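Local coordinates for protein sialidase B (PDB 4XJW) that cleaves terminal alpha-linked sialic acid residues from oligosaccharides, glycoproteins and glycolipids, as a glycosyl hydrolase family 33 sialidase with intramolecular trans-sialidase activity, at residues H231-K236 with S286-S291; K236-T241 with P254-K259; A305-A310 with N405-D410. The protein carries 1 engineered substitution. All coordinates share one frame; numbering follows the deposited sequence.

Overall arrangement
Contacts 1 and 2, with strand 301-308, belong to the beta-propeller of this family 33 sialidase; contact 3 joins the end of that strand to the loop leading out of strand 400-403 of a ten-stranded sheet. Contact 2 is nested along the chain inside the loop closed by contact 1, and contact 3 opens after both. Contacts 1 and 2 share Lys236, with centres about 10 Å apart. Neighbouring strands 286-294 and 301-308 tie contact 1 to contact 3, about 11 Å away between centres; contacts 2 and 3 lie about 14 Å apart. The loop carrying Asp232, the probable proton acceptor, is thus seated on strand 286-294, next to the strand that also anchors the ten-stranded sheet.

Contact 1: H231-K236 with S286-S291; sequences HDSKSK and SFIDSS
Ser233 and Ser286 meet hydroxyl to hydroxyl, OG to OG at 2.7 Å, in a hydrogen bond whose direction is not settled. Small polar side chains suit this buried place, since each reaches across without needing room for a longer chain. Ser286 OG lies between its own backbone N and carbonyl carbon (chi1 62°), which turns it toward the loop, and there it also bonds a water at 2.8 Å. That water accepts a long bond from Ser235 N (3.3 Å), so the strand hydroxyl is tied to the loop twice, directly to the Ser233 side chain and through water to the Ser235 backbone. Beside the serine pair, Ile288 adds an apolar wall: its CG2 branch sits 3.6 Å from Ser233 OG, while CD1, carried out on a CG1 anti to the backbone N (chi1 177°), comes to 3.9 Å from Asp232 CB. The two side chains cross at about a right angle, so the isoleucine touches the methylene of the aspartate. Ser233 N, buried here, has no polar partner in the model.

The carboxylate of Asp232, by similarity the proton acceptor of the active site, pairs through OD1 with Arg226 and lies near Arg207, a probable substrate-binding arginine. A cis peptide bond before Lys234 shapes the loop just after the serine. This loop leads from strand 219-226 into strand 237-244, and it rests on the start of strand 286-294; strand 301-308, its antiparallel neighbour, supplies Met308 to pack against both Ser233 and Ser286.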
loop_
_atom_site.group_PDB
_atom_site.type_symbol
_atom_site.label_atom_id
_atom_site.label_comp_id
_atom_site.label_asym_id
_atom_site.label_seq_id
_atom_site.Cartn_x
_atom_site.Cartn_y
_atom_site.Cartn_z
ATOM N N HIS A 231 9.229 2.658 -0.394
ATOM C CA HIS A 231 10.052 2.450 0.804
ATOM C C HIS A 231 9.392 2.916 2.107
ATOM O O HIS A 231 8.731 3.966 2.148
ATOM C CB HIS A 231 11.383 3.196 0.697
ATOM C CG HIS A 231 12.256 2.757 -0.432
ATOM N ND1 HIS A 231 12.556 1.435 -0.685
ATOM C CD2 HIS A 231 12.928 3.479 -1.364
ATOM C CE1 HIS A 231 13.365 1.359 -1.729
ATOM N NE2 HIS A 231 13.607 2.589 -2.155
ATOM N N ASP A 232 9.596 2.152 3.179
ATOM C CA ASP A 232 9.255 2.632 4.510
ATOM C C ASP A 232 10.135 3.842 4.840
ATOM O O ASP A 232 11.152 4.078 4.177
ATOM C CB ASP A 232 9.540 1.584 5.595
ATOM C CG ASP A 232 8.707 0.320 5.471
ATOM O OD1 ASP A 232 7.807 0.243 4.621
ATOM O OD2 ASP A 232 8.994 -0.627 6.246
ATOM N N SER A 233 9.779 4.570 5.890
ATOM C CA SER A 233 10.637 5.622 6.439
ATOM C C SER A 233 12.055 5.078 6.687
ATOM O O SER A 233 12.185 3.908 7.036
ATOM C CB SER A 233 10.048 6.137 7.748
ATOM O OG SER A 233 8.743 6.652 7.542
ATOM N N LYS A 234 13.117 5.883 6.521
ATOM C CA LYS A 234 13.067 7.303 6.174
ATOM C C LYS A 234 12.567 7.511 4.742
ATOM O O LYS A 234 12.941 6.780 3.824
ATOM C CB LYS A 234 14.474 7.912 6.329
ATOM C CG LYS A 234 15.530 7.247 5.445
ATOM C CD LYS A 234 16.949 7.737 5.725
ATOM C CE LYS A 234 17.935 7.012 4.813
ATOM N NZ LYS A 234 19.274 7.661 4.728
ATOM N N SER A 235 11.692 8.492 4.573
ATOM C CA SER A 235 11.186 8.848 3.255
ATOM C C SER A 235 10.370 10.126 3.393
ATOM O O SER A 235 10.397 10.777 4.445
ATOM C CB SER A 235 10.291 7.732 2.718
ATOM O OG SER A 235 10.040 7.899 1.335
ATOM N N LYS A 236 9.641 10.488 2.340
ATOM C CA LYS A 236 8.522 11.413 2.496
ATOM C C LYS A 236 7.254 10.586 2.377
ATOM O O LYS A 236 6.996 9.940 1.345
ATOM C CB LYS A 236 8.501 12.547 1.466
ATOM C CG LYS A 236 7.286 13.458 1.704
ATOM C CD LYS A 236 7.108 14.544 0.645
ATOM C CE LYS A 236 5.790 15.282 0.890
ATOM N NZ LYS A 236 5.717 15.875 2.264
ATOM N N SER A 286 8.421 12.222 8.080
ATOM C CA SER A 286 7.359 11.397 7.528
ATOM C C SER A 286 6.413 10.884 8.604
ATOM O O SER A 286 6.726 10.908 9.797
ATOM C CB SER A 286 7.932 10.224 6.729
ATOM O OG SER A 286 8.717 9.369 7.564
ATOM N N PHE A 287 5.246 10.430 8.159
ATOM C CA PHE A 287 4.342 9.654 9.004
ATOM C C PHE A 287 4.270 8.266 8.409
ATOM O O PHE A 287 4.483 8.095 7.214
ATOM C CB PHE A 287 2.941 10.261 9.041
ATOM C CG PHE A 287 2.908 11.685 9.528
ATOM C CD1 PHE A 287 3.036 12.742 8.626
ATOM C CD2 PHE A 287 2.728 11.970 10.877
ATOM C CE1 PHE A 287 2.991 14.061 9.073
ATOM C CE2 PHE A 287 2.695 13.285 11.336
ATOM C CZ PHE A 287 2.833 14.330 10.424
ATOM N N ILE A 288 3.983 7.262 9.223
ATOM C CA ILE A 288 3.928 5.909 8.682
ATOM C C ILE A 288 3.056 5.033 9.571
ATOM O O ILE A 288 3.102 5.172 10.785
ATOM C CB ILE A 288 5.361 5.342 8.487
ATOM C CG1 ILE A 288 5.326 3.885 7.998
ATOM C CG2 ILE A 288 6.186 5.499 9.781
ATOM C CD1 ILE A 288 6.672 3.398 7.458
ATOM N N ASP A 289 2.236 4.171 8.952
ATOM C CA ASP A 289 1.391 3.204 9.676
ATOM C C ASP A 289 0.277 3.855 10.483
ATOM O O ASP A 289 0.468 4.237 11.637
ATOM C CB ASP A 289 2.227 2.265 10.572
ATOM C CG ASP A 289 3.137 1.355 9.774
ATOM O OD1 ASP A 289 3.017 1.324 8.531
ATOM O OD2 ASP A 289 3.990 0.668 10.384
ATOM N N SER A 290 -0.895 3.966 9.871
ATOM C CA SER A 290 -2.020 4.615 10.523
ATOM C C SER A 290 -3.064 3.632 11.023
ATOM O O SER A 290 -3.135 2.480 10.564
ATOM C CB SER A 290 -2.669 5.653 9.599
ATOM O OG SER A 290 -3.274 5.048 8.467
ATOM N N SER A 291 -3.901 4.115 11.939
ATOM C CA SER A 291 -4.949 3.298 12.549
ATOM C C SER A 291 -6.122 4.198 12.933
ATOM O O SER A 291 -5.909 5.329 13.394
ATOM C CB SER A 291 -4.414 2.567 13.787
ATOM O OG SER A 291 -5.283 1.509 14.135
HETATM O O HOH W 1 11.458 10.015 7.485
#

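Contact 2: K236-T241 with P254-K259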
loop_
_atom_site.group_PDB
_atom_site.type_symbol
_atom_site.label_atom_id
_atom_site.label_comp_id
_atom_site.label_asym_id
_atom_site.label_seq_id
_atom_site.Cartn_x
_atom_site.Cartn_y
_atom_site.Cartn_z
ATOM N N LYS A 236 9.641 10.488 2.340
ATOM C CA LYS A 236 8.522 11.413 2.496
ATOM C C LYS A 236 7.254 10.586 2.377
ATOM O O LYS A 236 6.996 9.940 1.345
ATOM C CB LYS A 236 8.501 12.547 1.466
ATOM C CG LYS A 236 7.286 13.458 1.704
ATOM C CD LYS A 236 7.108 14.544 0.645
ATOM C CE LYS A 236 5.790 15.282 0.890
ATOM N NZ LYS A 236 5.717 15.875 2.264
ATOM N N ILE A 237 6.487 10.576 3.459
ATOM C CA ILE A 237 5.200 9.898 3.486
ATOM C C ILE A 237 4.219 10.749 4.277
ATOM O O ILE A 237 4.579 11.273 5.333
ATOM C CB ILE A 237 5.304 8.520 4.179
ATOM C CG1 ILE A 237 6.389 7.655 3.536
ATOM C CG2 ILE A 237 3.931 7.828 4.194
ATOM C CD1 ILE A 237 6.764 6.420 4.366
ATOM N N ASN A 238 2.993 10.893 3.759
ATOM C CA ASN A 238 1.897 11.550 4.478
ATOM C C ASN A 238 0.803 10.516 4.748
ATOM O O ASN A 238 0.768 9.484 4.094
ATOM C CB ASN A 238 1.296 12.686 3.629
ATOM C CG ASN A 238 2.215 13.901 3.489
ATOM O OD1 ASN A 238 3.004 14.214 4.374
ATOM N ND2 ASN A 238 2.084 14.609 2.368
ATOM N N ILE A 239 -0.105 10.803 5.679
ATOM C CA ILE A 239 -1.296 9.962 5.868
ATOM C C ILE A 239 -2.479 10.619 5.172
ATOM O O ILE A 239 -2.788 11.781 5.434
ATOM C CB ILE A 239 -1.635 9.764 7.355
ATOM C CG1 ILE A 239 -0.428 9.232 8.144
ATOM C CG2 ILE A 239 -2.834 8.831 7.497
ATOM C CD1 ILE A 239 0.174 7.931 7.589
ATOM N N ALA A 240 -3.129 9.881 4.273
ATOM C CA ALA A 240 -4.273 10.407 3.524
ATOM C C ALA A 240 -5.524 9.616 3.878
ATOM O O ALA A 240 -5.438 8.468 4.329
ATOM C CB ALA A 240 -4.012 10.354 2.012
ATOM N N THR A 241 -6.683 10.239 3.677
ATOM C CA THR A 241 -7.967 9.587 3.957
ATOM C C THR A 241 -8.980 9.844 2.851
ATOM O O THR A 241 -8.895 10.847 2.137
ATOM C CB THR A 241 -8.595 10.012 5.323
ATOM O OG1 THR A 241 -8.853 11.416 5.331
ATOM C CG2 THR A 241 -7.673 9.725 6.494
ATOM N N PRO A 254 -9.275 12.250 -1.928
ATOM C CA PRO A 254 -8.520 12.175 -0.672
ATOM C C PRO A 254 -8.113 13.534 -0.090
ATOM O O PRO A 254 -7.933 14.521 -0.818
ATOM C CB PRO A 254 -7.260 11.418 -1.080
ATOM C CG PRO A 254 -7.687 10.572 -2.242
ATOM C CD PRO A 254 -8.642 11.473 -3.005
ATOM N N ILE A 255 -7.988 13.560 1.230
ATOM C CA ILE A 255 -7.421 14.705 1.937
ATOM C C ILE A 255 -6.310 14.176 2.817
ATOM O O ILE A 255 -6.166 12.955 2.959
ATOM C CB ILE A 255 -8.465 15.452 2.805
ATOM C CG1 ILE A 255 -9.031 14.542 3.911
ATOM C CG2 ILE A 255 -9.545 16.018 1.916
ATOM C CD1 ILE A 255 -9.883 15.275 4.953
ATOM N N PHE A 256 -5.529 15.074 3.412
ATOM C CA PHE A 256 -4.508 14.631 4.364
ATOM C C PHE A 256 -5.015 14.682 5.791
ATOM O O PHE A 256 -5.655 15.654 6.199
ATOM C CB PHE A 256 -3.217 15.464 4.274
ATOM C CG PHE A 256 -2.514 15.368 2.957
ATOM C CD1 PHE A 256 -1.976 14.159 2.526
ATOM C CD2 PHE A 256 -2.364 16.488 2.153
ATOM C CE1 PHE A 256 -1.325 14.077 1.299
ATOM C CE2 PHE A 256 -1.717 16.415 0.936
ATOM C CZ PHE A 256 -1.193 15.209 0.505
ATOM N N ALA A 257 -4.706 13.628 6.544
ATOM C CA ALA A 257 -4.915 13.589 7.986
ATOM C C ALA A 257 -3.674 14.058 8.737
ATOM O O ALA A 257 -3.782 14.722 9.777
ATOM C CB ALA A 257 -5.317 12.193 8.441
ATOM N N MET A 258 -2.498 13.686 8.233
ATOM C CA MET A 258 -1.221 14.147 8.786
ATOM C C MET A 258 -0.272 14.406 7.635
ATOM O O MET A 258 -0.125 13.567 6.738
ATOM C CB MET A 258 -0.598 13.099 9.725
ATOM C CG MET A 258 -1.417 12.799 10.972
ATOM S SD MET A 258 -0.540 11.688 12.087
ATOM C CE MET A 258 -1.811 11.419 13.321
ATOM N N LYS A 259 0.380 15.563 7.658
ATOM C CA LYS A 259 1.298 15.916 6.589
ATOM C C LYS A 259 2.414 16.803 7.105
ATOM O O LYS A 259 2.256 17.514 8.110
ATOM C CB LYS A 259 0.560 16.641 5.473
ATOM C CG LYS A 259 0.155 18.047 5.868
ATOM C CD LYS A 259 -0.448 18.800 4.704
ATOM C CE LYS A 259 0.463 18.686 3.510
ATOM N NZ LYS A 259 -0.018 19.450 2.326
#
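Antiparallel backbone bonds join 236-241 to 254-259: Thr241 and Ile255 exchange a reciprocal pair (Thr241 N to Ile255 O 2.9 Å, Ile255 N to Thr241 O 3.0 Å), and Ile239 N gives to Met258 O at 3.0 Å. Ile239 O accepts from Ala257 N at 2.9 Å and, weakly, from Met258 N. Two residues thus face one, the definition of a classic beta bulge, and the chain turns a corner at Ala257, where a small side chain fits against Thr241 CG2. This bulge interrupts the hairpin that closes the outer edge of a four-stranded antiparallel sheet, a blade of the sialidase propeller. Asn238 places ND2 over one face of the Phe256 ring, 3.6 Å from CE1, with amide and ring planes 73° apart, while Ile239 O lies at the ring's edge, in its plane. The amide is held at both ends, ND2 by the hydroxyl of Tyr227 and OD1 by the backbone of Phe260, which suits asparagine to this buried position. Ile239 and Met258 run side by side on the face that packs against Ala305 of strand 301-308. On that face too, Thr241 OG1 approaches Ile255 CG1 at 3.4 Å while bonding to the indole of Trp433.

Contact 3: A305-A310 with N405-D410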
loop_
_atom_site.group_PDB
_atom_site.type_symbol
_atom_site.label_atom_id
_atom_site.label_comp_id
_atom_site.label_asym_id
_atom_site.label_seq_id
_atom_site.Cartn_x
_atom_site.Cartn_y
_atom_site.Cartn_z
ATOM N N ALA A 305 -0.906 7.603 14.048
ATOM C CA ALA A 305 0.162 7.188 13.128
ATOM C C ALA A 305 1.522 7.331 13.795
ATOM O O ALA A 305 1.668 8.097 14.740
ATOM C CB ALA A 305 0.121 8.003 11.824
ATOM N N ASP A 306 2.520 6.611 13.303
ATOM C CA ASP A 306 3.881 6.876 13.764
ATOM C C ASP A 306 4.355 8.183 13.145
ATOM O O ASP A 306 3.997 8.494 12.004
ATOM C CB ASP A 306 4.868 5.799 13.319
ATOM C CG ASP A 306 4.492 4.391 13.764
ATOM O OD1 ASP A 306 3.825 4.218 14.801
ATOM O OD2 ASP A 306 4.911 3.445 13.054
ATOM N N VAL A 307 5.182 8.927 13.881
ATOM C CA VAL A 307 5.812 10.133 13.332
ATOM C C VAL A 307 7.315 9.962 13.344
ATOM O O VAL A 307 7.891 9.573 14.364
ATOM C CB VAL A 307 5.466 11.384 14.147
ATOM C CG1 VAL A 307 5.921 12.637 13.395
ATOM C CG2 VAL A 307 3.988 11.434 14.403
ATOM N N MET A 308 7.939 10.266 12.211
ATOM C CA MET A 308 9.391 10.187 12.046
ATOM C C MET A 308 9.991 11.557 11.763
ATOM O O MET A 308 9.599 12.231 10.808
ATOM C CB MET A 308 9.727 9.264 10.882
ATOM C CG MET A 308 9.235 7.841 11.049
ATOM S SD MET A 308 10.148 6.960 12.332
ATOM C CE MET A 308 9.271 5.395 12.334
ATOM N N PRO A 309 10.958 11.979 12.585
ATOM C CA PRO A 309 11.709 13.199 12.288
ATOM C C PRO A 309 12.501 13.063 10.989
ATOM O O PRO A 309 12.669 11.959 10.457
ATOM C CB PRO A 309 12.678 13.307 13.473
ATOM C CG PRO A 309 12.020 12.525 14.582
ATOM C CD PRO A 309 11.381 11.372 13.857
ATOM N N ALA A 310 12.988 14.192 10.484
ATOM C CA ALA A 310 13.740 14.209 9.234
ATOM C C ALA A 310 14.829 13.140 9.191
ATOM O O ALA A 310 15.656 13.047 10.091
ATOM C CB ALA A 310 14.333 15.577 8.989
ATOM N N ASN A 405 9.375 23.607 11.313
ATOM C CA ASN A 405 8.793 22.582 12.177
ATOM C C ASN A 405 9.909 21.836 12.905
ATOM O O ASN A 405 10.955 21.546 12.319
ATOM C CB ASN A 405 7.954 21.621 11.327
ATOM C CG ASN A 405 7.101 20.687 12.158
ATOM O OD1 ASN A 405 7.613 19.848 12.887
ATOM N ND2 ASN A 405 5.787 20.819 12.036
ATOM N N VAL A 406 9.685 21.506 14.177
ATOM C CA VAL A 406 10.722 20.865 14.979
ATOM C C VAL A 406 11.070 19.453 14.499
ATOM O O VAL A 406 12.065 18.877 14.936
ATOM C CB VAL A 406 10.371 20.834 16.488
ATOM C CG1 VAL A 406 10.256 22.242 17.040
ATOM C CG2 VAL A 406 9.090 20.029 16.734
ATOM N N PHE A 407 10.254 18.906 13.600
ATOM C CA PHE A 407 10.536 17.606 12.996
ATOM C C PHE A 407 11.394 17.690 11.726
ATOM O O PHE A 407 11.730 16.663 11.124
ATOM C CB PHE A 407 9.214 16.878 12.705
ATOM C CG PHE A 407 8.593 16.252 13.927
ATOM C CD1 PHE A 407 7.749 16.987 14.747
ATOM C CD2 PHE A 407 8.866 14.932 14.256
ATOM C CE1 PHE A 407 7.181 16.407 15.877
ATOM C CE2 PHE A 407 8.312 14.348 15.395
ATOM C CZ PHE A 407 7.469 15.084 16.191
ATOM N N TYR A 408 11.780 18.905 11.339
ATOM C CA TYR A 408 12.458 19.123 10.063
ATOM C C TYR A 408 13.978 19.169 10.191
ATOM O O TYR A 408 14.516 19.534 11.240
ATOM C CB TYR A 408 12.017 20.434 9.412
ATOM C CG TYR A 408 10.579 20.514 8.956
ATOM C CD1 TYR A 408 9.721 19.422 9.035
ATOM C CD2 TYR A 408 10.086 21.700 8.432
ATOM C CE1 TYR A 408 8.400 19.522 8.598
ATOM C CE2 TYR A 408 8.784 21.805 8.002
ATOM C CZ TYR A 408 7.943 20.723 8.089
ATOM O OH TYR A 408 6.639 20.877 7.649
ATOM N N LYS A 409 14.649 18.838 9.097
ATOM C CA LYS A 409 16.113 18.831 9.050
ATOM C C LYS A 409 16.673 20.242 9.234
ATOM O O LYS A 409 17.695 20.425 9.888
ATOM C CB LYS A 409 16.577 18.249 7.718
ATOM C CG LYS A 409 18.076 18.359 7.462
ATOM C CD LYS A 409 18.411 17.752 6.111
ATOM C CE LYS A 409 19.894 17.845 5.805
ATOM N NZ LYS A 409 20.227 17.247 4.479
ATOM N N ASP A 410 15.977 21.236 8.689
ATOM C CA ASP A 410 16.483 22.610 8.676
ATOM C C ASP A 410 16.079 23.449 9.894
ATOM O O ASP A 410 16.384 24.646 9.954
ATOM C CB ASP A 410 16.034 23.334 7.399
ATOM C CG ASP A 410 16.705 22.804 6.141
ATOM O OD1 ASP A 410 17.444 21.798 6.206
ATOM O OD2 ASP A 410 16.465 23.409 5.068
#
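Phe407 brings the CD2-CE2 side of its ring against Val307, whose CG1 branch approaches CE2 at 3.6 Å and meets the ring obliquely, the two side chains crossing at about a right angle. With chi1 at -169°, that branch lies trans to the backbone N and faces the ring. Two residues on, Pro309 CG lies 4.0 Å from Phe407 CD2, and Pro309 CA sits at the ring edge, near its plane. The flat phenyl thus packs where strand 301-308 ends. Ala310 completes the join: its N gives a hydrogen bond to Phe407 O at 2.8 Å, and its methyl is small enough to come within 3.3 Å of Lys409 N. Within segment 405-410, Asn405 to Tyr408 form a type I turn. Asn405 OD1 accepts from Phe407 N at 2.9 Å, on a lone pair, an Asx turn that fixes the backbone on which the phenylalanine is carried. Tyr408 points away; one face of its ring has Asn405 CB over its centre, and its hydroxyl bonds to Asn261 N. The chemistry is thus mainly apolar packing with a single backbone bond across it, pinning the loop before strand 413-414 to the chain just beyond strand 301-308.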